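Local coordinates for MREC protein (PDB 2J5U) that is probably involved in forming and maintaining bacterial cell shape, and assembles into 24 subunits arranged as 12 dimers, at residues A[168-180]-A[187-199]. Numbering follows the deposited sequence.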
loop_
_atom_site.group_PDB
_atom_site.type_symbol
_atom_site.label_atom_id
_atom_site.label_comp_id
_atom_site.label_asym_id
_atom_site.label_seq_id
_atom_site.Cartn_x
_atom_site.Cartn_y
_atom_site.Cartn_z
ATOM N N MET A 168 46.090 11.997 -44.378
ATOM C CA MET A 168 45.701 13.268 -43.785
ATOM C C MET A 168 46.119 14.349 -44.788
ATOM O O MET A 168 47.083 14.162 -45.528
ATOM C CB MET A 168 46.439 13.430 -42.459
ATOM C CG MET A 168 45.672 14.147 -41.379
ATOM S SD MET A 168 46.350 13.754 -39.750
ATOM C CE MET A 168 45.637 12.183 -39.497
ATOM N N LYS A 169 45.411 15.470 -44.833
ATOM C CA LYS A 169 45.782 16.514 -45.786
ATOM C C LYS A 169 46.285 17.785 -45.105
ATOM O O LYS A 169 45.657 18.300 -44.179
ATOM C CB LYS A 169 44.595 16.856 -46.683
ATOM C CG LYS A 169 43.451 17.482 -45.925
ATOM C CD LYS A 169 42.492 18.192 -46.853
ATOM C CE LYS A 169 41.783 17.233 -47.777
ATOM N NZ LYS A 169 40.926 17.994 -48.727
ATOM N N PHE A 170 47.414 18.304 -45.583
ATOM C CA PHE A 170 47.988 19.500 -44.985
ATOM C C PHE A 170 47.939 20.722 -45.874
ATOM O O PHE A 170 48.014 20.624 -47.096
ATOM C CB PHE A 170 49.421 19.217 -44.551
ATOM C CG PHE A 170 49.541 18.006 -43.683
ATOM C CD1 PHE A 170 49.678 16.745 -44.247
ATOM C CD2 PHE A 170 49.454 18.117 -42.303
ATOM C CE1 PHE A 170 49.724 15.612 -43.446
ATOM C CE2 PHE A 170 49.498 16.993 -41.498
ATOM C CZ PHE A 170 49.633 15.739 -42.068
ATOM N N LYS A 171 47.824 21.879 -45.238
ATOM C CA LYS A 171 47.725 23.142 -45.944
ATOM C C LYS A 171 48.853 24.073 -45.530
ATOM O O LYS A 171 49.269 24.090 -44.374
ATOM C CB LYS A 171 46.370 23.781 -45.630
ATOM C CG LYS A 171 45.790 24.609 -46.757
ATOM C CD LYS A 171 44.293 24.851 -46.561
ATOM C CE LYS A 171 43.683 25.522 -47.790
ATOM N NZ LYS A 171 42.203 25.653 -47.666
ATOM N N LYS A 172 49.354 24.843 -46.487
ATOM C CA LYS A 172 50.426 25.785 -46.215
ATOM C C LYS A 172 49.996 26.790 -45.150
ATOM O O LYS A 172 48.986 27.469 -45.315
ATOM C CB LYS A 172 50.803 26.531 -47.497
ATOM C CG LYS A 172 51.653 27.765 -47.255
ATOM C CD LYS A 172 51.970 28.490 -48.545
ATOM C CE LYS A 172 52.792 29.730 -48.265
ATOM N NZ LYS A 172 53.073 30.477 -49.513
ATOM N N GLY A 173 50.756 26.881 -44.059
ATOM C CA GLY A 173 50.419 27.822 -43.005
ATOM C C GLY A 173 50.136 27.188 -41.656
ATOM O O GLY A 173 50.044 27.882 -40.628
ATOM N N GLN A 174 49.980 25.868 -41.649
ATOM C CA GLN A 174 49.721 25.167 -40.398
ATOM C C GLN A 174 50.962 25.270 -39.524
ATOM O O GLN A 174 52.098 25.206 -40.015
ATOM C CB GLN A 174 49.387 23.694 -40.649
ATOM C CG GLN A 174 48.168 23.465 -41.521
ATOM C CD GLN A 174 47.729 22.015 -41.531
ATOM O OE1 GLN A 174 47.217 21.508 -40.532
ATOM N NE2 GLN A 174 47.938 21.336 -42.656
ATOM N N LYS A 175 50.742 25.439 -38.227
ATOM C CA LYS A 175 51.845 25.559 -37.298
ATOM C C LYS A 175 52.361 24.203 -36.854
ATOM O O LYS A 175 51.603 23.237 -36.735
ATOM C CB LYS A 175 51.408 26.398 -36.108
ATOM C CG LYS A 175 50.742 27.655 -36.596
ATOM C CD LYS A 175 50.824 28.802 -35.630
ATOM C CE LYS A 175 50.088 29.989 -36.225
ATOM N NZ LYS A 175 50.206 31.184 -35.367
ATOM N N VAL A 176 53.671 24.141 -36.650
ATOM C CA VAL A 176 54.336 22.925 -36.213
ATOM C C VAL A 176 54.962 23.206 -34.855
ATOM O O VAL A 176 55.624 24.224 -34.659
ATOM C CB VAL A 176 55.428 22.495 -37.225
ATOM C CG1 VAL A 176 56.186 21.292 -36.701
ATOM C CG2 VAL A 176 54.786 22.159 -38.554
ATOM N N VAL A 177 54.734 22.307 -33.907
ATOM C CA VAL A 177 55.271 22.481 -32.563
ATOM C C VAL A 177 55.905 21.194 -32.067
ATOM O O VAL A 177 55.775 20.154 -32.694
ATOM C CB VAL A 177 54.160 22.910 -31.568
ATOM C CG1 VAL A 177 53.531 24.200 -32.027
ATOM C CG2 VAL A 177 53.107 21.827 -31.458
ATOM N N THR A 178 56.602 21.275 -30.942
ATOM C CA THR A 178 57.239 20.103 -30.375
ATOM C C THR A 178 56.175 19.226 -29.736
ATOM O O THR A 178 55.255 19.719 -29.090
ATOM C CB THR A 178 58.274 20.492 -29.320
ATOM O OG1 THR A 178 57.687 21.404 -28.390
ATOM C CG2 THR A 178 59.468 21.150 -29.974
ATOM N N SER A 179 56.300 17.919 -29.931
ATOM C CA SER A 179 55.347 16.960 -29.385
ATOM C C SER A 179 55.743 16.467 -27.997
ATOM O O SER A 179 54.902 16.015 -27.228
ATOM C CB SER A 179 55.239 15.761 -30.316
ATOM O OG SER A 179 56.440 15.010 -30.331
ATOM N N GLY A 180 57.030 16.558 -27.687
ATOM C CA GLY A 180 57.526 16.079 -26.414
ATOM C C GLY A 180 57.670 14.557 -26.425
ATOM O O GLY A 180 58.231 13.967 -25.505
ATOM N N ALA A 187 56.401 19.850 -24.628
ATOM C CA ALA A 187 55.635 19.975 -25.858
ATOM C C ALA A 187 55.100 21.397 -26.008
ATOM O O ALA A 187 55.017 22.142 -25.035
ATOM C CB ALA A 187 54.498 18.973 -25.869
ATOM N N GLY A 188 54.772 21.778 -27.237
ATOM C CA GLY A 188 54.227 23.098 -27.461
ATOM C C GLY A 188 55.177 24.196 -27.894
ATOM O O GLY A 188 54.742 25.323 -28.113
ATOM N N ILE A 189 56.467 23.912 -28.013
ATOM C CA ILE A 189 57.367 24.964 -28.445
ATOM C C ILE A 189 57.173 25.140 -29.941
ATOM O O ILE A 189 57.182 24.165 -30.685
ATOM C CB ILE A 189 58.838 24.620 -28.156
ATOM C CG1 ILE A 189 59.135 24.737 -26.660
ATOM C CG2 ILE A 189 59.746 25.626 -28.858
ATOM C CD1 ILE A 189 58.130 24.090 -25.770
ATOM N N PHE A 190 56.984 26.380 -30.379
ATOM C CA PHE A 190 56.785 26.660 -31.804
ATOM C C PHE A 190 58.056 26.379 -32.613
ATOM O O PHE A 190 59.153 26.804 -32.238
ATOM C CB PHE A 190 56.359 28.125 -32.019
ATOM C CG PHE A 190 56.081 28.472 -33.464
ATOM C CD1 PHE A 190 55.031 27.866 -34.155
ATOM C CD2 PHE A 190 56.887 29.381 -34.144
ATOM C CE1 PHE A 190 54.786 28.161 -35.514
ATOM C CE2 PHE A 190 56.655 29.680 -35.493
ATOM C CZ PHE A 190 55.600 29.067 -36.179
ATOM N N ILE A 191 57.901 25.666 -33.722
ATOM C CA ILE A 191 59.039 25.336 -34.568
ATOM C C ILE A 191 58.995 26.141 -35.860
ATOM O O ILE A 191 59.971 26.793 -36.227
ATOM C CB ILE A 191 59.058 23.841 -34.946
ATOM C CG1 ILE A 191 59.258 22.970 -33.699
ATOM C CG2 ILE A 191 60.142 23.594 -35.950
ATOM C CD1 ILE A 191 59.224 21.486 -33.989
ATOM N N GLY A 192 57.860 26.093 -36.553
ATOM C CA GLY A 192 57.741 26.818 -37.803
ATOM C C GLY A 192 56.414 26.637 -38.510
ATOM O O GLY A 192 55.424 26.236 -37.905
ATOM N N THR A 193 56.405 26.905 -39.812
ATOM C CA THR A 193 55.190 26.821 -40.610
ATOM C C THR A 193 55.299 25.907 -41.813
ATOM O O THR A 193 56.323 25.899 -42.491
ATOM C CB THR A 193 54.823 28.215 -41.111
ATOM O OG1 THR A 193 54.407 29.017 -40.001
ATOM C CG2 THR A 193 53.721 28.147 -42.148
ATOM N N ILE A 194 54.251 25.130 -42.088
ATOM C CA ILE A 194 54.300 24.269 -43.264
ATOM C C ILE A 194 54.349 25.229 -44.431
ATOM O O ILE A 194 53.616 26.216 -44.475
ATOM C CB ILE A 194 53.060 23.376 -43.425
ATOM C CG1 ILE A 194 53.039 22.305 -42.339
ATOM C CG2 ILE A 194 53.084 22.714 -44.791
ATOM C CD1 ILE A 194 51.893 21.328 -42.468
ATOM N N GLU A 195 55.219 24.944 -45.379
ATOM C CA GLU A 195 55.370 25.819 -46.515
ATOM C C GLU A 195 55.079 25.047 -47.777
ATOM O O GLU A 195 54.450 25.558 -48.695
ATOM C CB GLU A 195 56.803 26.339 -46.539
ATOM C CG GLU A 195 57.111 27.334 -47.624
ATOM C CD GLU A 195 56.367 28.629 -47.427
ATOM O OE1 GLU A 195 56.323 29.121 -46.273
ATOM O OE2 GLU A 195 55.834 29.156 -48.427
ATOM N N LYS A 196 55.528 23.800 -47.800
ATOM C CA LYS A 196 55.374 22.935 -48.960
ATOM C C LYS A 196 55.036 21.529 -48.456
ATOM O O LYS A 196 55.438 21.148 -47.357
ATOM C CB LYS A 196 56.710 22.925 -49.720
ATOM C CG LYS A 196 56.656 22.630 -51.205
ATOM C CD LYS A 196 58.058 22.678 -51.856
ATOM C CE LYS A 196 58.924 21.463 -51.497
ATOM N NZ LYS A 196 60.290 21.464 -52.130
ATOM N N VAL A 197 54.293 20.765 -49.250
ATOM C CA VAL A 197 53.930 19.398 -48.870
ATOM C C VAL A 197 54.075 18.455 -50.058
ATOM O O VAL A 197 53.806 18.836 -51.193
ATOM C CB VAL A 197 52.469 19.297 -48.385
ATOM C CG1 VAL A 197 52.147 17.855 -48.051
ATOM C CG2 VAL A 197 52.246 20.183 -47.175
ATOM N N GLU A 198 54.502 17.226 -49.802
ATOM C CA GLU A 198 54.643 16.261 -50.879
ATOM C C GLU A 198 54.595 14.843 -50.342
ATOM O O GLU A 198 54.751 14.619 -49.142
ATOM C CB GLU A 198 55.948 16.492 -51.646
ATOM C CG GLU A 198 57.186 15.869 -51.035
ATOM C CD GLU A 198 58.466 16.279 -51.760
ATOM O OE1 GLU A 198 59.503 15.602 -51.553
ATOM O OE2 GLU A 198 58.436 17.279 -52.523
ATOM N N THR A 199 54.361 13.895 -51.243
ATOM C CA THR A 199 54.287 12.480 -50.901
ATOM C C THR A 199 55.622 11.854 -51.233
ATOM O O THR A 199 56.243 12.233 -52.220
ATOM C CB THR A 199 53.209 11.769 -51.728
ATOM O OG1 THR A 199 51.914 12.246 -51.336
ATOM C CG2 THR A 199 53.296 10.262 -51.535
#
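Strands 175-178 and 190-199 form an antiparallel beta hairpin with a classic bulge, part of the second six-stranded barrel of MreC. At the bulge Val176 faces both Ile191 and Gly192: Val176 O accepts a bond from Ile191 N at 2.9 Å and a weak one from Gly192 N, while Val176 N donates to Gly192 O at 3.0 Å. The extra residue shifts the register by one, so that Val177 pairs with Phe190. The Phe190 ring meets Lys175 CB at its edge, 3.9 Å from CE1, and has Gly192 N over the centre of one face. On the other side of the sheet Ile194 CD1 touches both Phe170 CB, 3.9 Å away, and Gln174 CB, with Val176 CG2 beside Ile194 CG1; strand 135-139 packs against this apolar row through Ala137 and Val139. Beyond Val177, Thr178 is tied to residues 188-189 by three bonds: its N donates to Ile189 O, its O accepts from Gly188 N, and its hydroxyl, held between backbone N and carbonyl carbon (chi1 50°), accepts from Ile189 N at 2.8 Å. The same hydroxyl is also bonded to Pro186 O. Within the type II turn from Lys171 to Gln174, the extended Lys172 side chain runs alongside Glu195, whose bend at chi2 brings OE2 within 3.2 Å of Lys172 NZ. Lys175 instead reaches Glu42 of the second subunit in a salt bridge. Backbone bonds and an apolar inner row thus carry the hairpin, while of its two lysine salt bridges one closes within the hairpin, at the partly exposed turn end, and the other links it to the second subunit.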